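Local coordinates for Phenylalanine/tyrosine ammonia-lyase (Rhodosporidium toruloides, PDB 1Y2M), which catalyses the non-oxidative deamination of L-phenylalanine to trans-cinnamic acid and of L-tyrosine to p-coumaric acid, at residues B[420-423]-B[424-427]. Numbering follows the deposited sequence.
Sequences NTME and KTRL
Glu423 and Arg426, buried side chains three residues apart on one helix, form an i to i+3 salt bridge. Arg426 NH1 donates to Glu423 OE2 at 2.9 Å in a nearly straight bond (N-H...O 161°). The oxygen lies at the edge of the guanidinium, close to its plane, whereas the nitrogen approaches from above the carboxylate plane; the two planes are turned 56° against each other. Arg426 CG is anti to the backbone N (chi1 -164°), and a bend at chi3 brings the guanidinium back alongside the glutamate. Both ions have further partners: Ser509 and Val488 also bond Glu423 OE2, while Arg426 NE and NH1 reach the carbonyls of Leu484 and Asn486. With an alanine here, the buried carboxylate is likely to lose its guanidinium partner, and the carbonyls of Leu484 and Asn486 a donor each.

Helix 416-443 belongs to the largely helical fold of the PAL/histidase family, and here it packs against helices 273-303, 368-391 and 506-560. Its i to i+4 bonding includes Lys424 N to Asn420 O at 3.2 Å. Thr421 O accepts twice, from Thr425 N at 2.9 Å and from Thr425 OG1 at 2.7 Å, the donors arriving on opposite faces of the carbonyl plane.

A water links Asn420 OD1 (2.9 Å) to Lys424 NZ (3.1 Å). The lysine's CD rests 3.5 Å from Asn420 OD1; its NZ also bonds the backbone O of Asp378 in the same chain, whereas Asn420 ND2 bonds OD2 of Asp378 of a second subunit.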
# COMPACT_ATOMS: atom_id res chain seq x y z
N ASN B 420 -12.50 -1.69 -11.08
CA ASN B 420 -11.34 -1.57 -11.98
C ASN B 420 -11.10 -0.14 -12.42
O ASN B 420 -9.98 0.37 -12.35
CB ASN B 420 -11.57 -2.48 -13.22
CG ASN B 420 -10.48 -2.35 -14.34
OD1 ASN B 420 -10.69 -1.63 -15.35
ND2 ASN B 420 -9.39 -3.11 -14.22
N THR B 421 -12.16 0.53 -12.84
CA THR B 421 -12.01 1.90 -13.30
C THR B 421 -11.51 2.81 -12.18
O THR B 421 -10.73 3.76 -12.40
CB THR B 421 -13.30 2.51 -13.88
OG1 THR B 421 -14.32 2.69 -12.89
CG2 THR B 421 -13.84 1.58 -15.00
N MSE B 422 -12.01 2.54 -11.00
CA MSE B 422 -11.68 3.42 -9.84
C MSE B 422 -10.24 3.23 -9.34
O MSE B 422 -9.56 4.18 -8.97
CB MSE B 422 -12.67 3.19 -8.75
CG MSE B 422 -14.05 3.72 -9.10
SE MSE B 422 -14.07 5.68 -9.40
CE MSE B 422 -13.88 5.84 -11.36
N GLU B 423 -9.78 1.98 -9.32
CA GLU B 423 -8.39 1.67 -8.88
C GLU B 423 -7.45 2.42 -9.83
O GLU B 423 -6.55 3.15 -9.36
CB GLU B 423 -8.11 0.18 -8.90
CG GLU B 423 -8.98 -0.68 -8.00
CD GLU B 423 -8.64 -0.60 -6.51
OE1 GLU B 423 -7.95 -1.51 -6.05
OE2 GLU B 423 -9.13 0.29 -5.82
N LYS B 424 -7.65 2.24 -11.14
CA LYS B 424 -6.77 2.85 -12.16
C LYS B 424 -6.84 4.37 -12.13
O LYS B 424 -5.83 5.08 -12.24
CB LYS B 424 -7.12 2.38 -13.59
CG LYS B 424 -7.04 0.89 -13.83
CD LYS B 424 -7.88 0.43 -15.08
CE LYS B 424 -7.85 1.46 -16.20
NZ LYS B 424 -8.75 2.69 -16.10
N THR B 425 -8.05 4.90 -11.96
CA THR B 425 -8.18 6.36 -11.95
C THR B 425 -7.47 6.93 -10.72
O THR B 425 -6.85 8.01 -10.82
CB THR B 425 -9.66 6.74 -12.02
OG1 THR B 425 -10.22 6.24 -13.24
CG2 THR B 425 -9.89 8.29 -11.91
N ARG B 426 -7.53 6.27 -9.56
CA ARG B 426 -6.95 6.87 -8.36
C ARG B 426 -5.42 6.91 -8.47
O ARG B 426 -4.75 7.85 -8.01
CB ARG B 426 -7.41 6.07 -7.14
CG ARG B 426 -7.19 6.82 -5.85
CD ARG B 426 -7.91 6.20 -4.67
NE ARG B 426 -7.59 4.79 -4.43
CZ ARG B 426 -8.33 3.72 -4.81
NH1 ARG B 426 -7.92 2.51 -4.49
NH2 ARG B 426 -9.45 3.82 -5.50
N LEU B 427 -4.88 5.92 -9.11
CA LEU B 427 -3.44 5.88 -9.33
C LEU B 427 -3.09 6.98 -10.32
O LEU B 427 -2.15 7.74 -10.11
CB LEU B 427 -2.99 4.49 -9.81
CG LEU B 427 -1.47 4.37 -10.05
CD1 LEU B 427 -0.62 4.75 -8.88
CD2 LEU B 427 -1.19 2.97 -10.49
O HOH W 1 -10.96 0.75 -16.92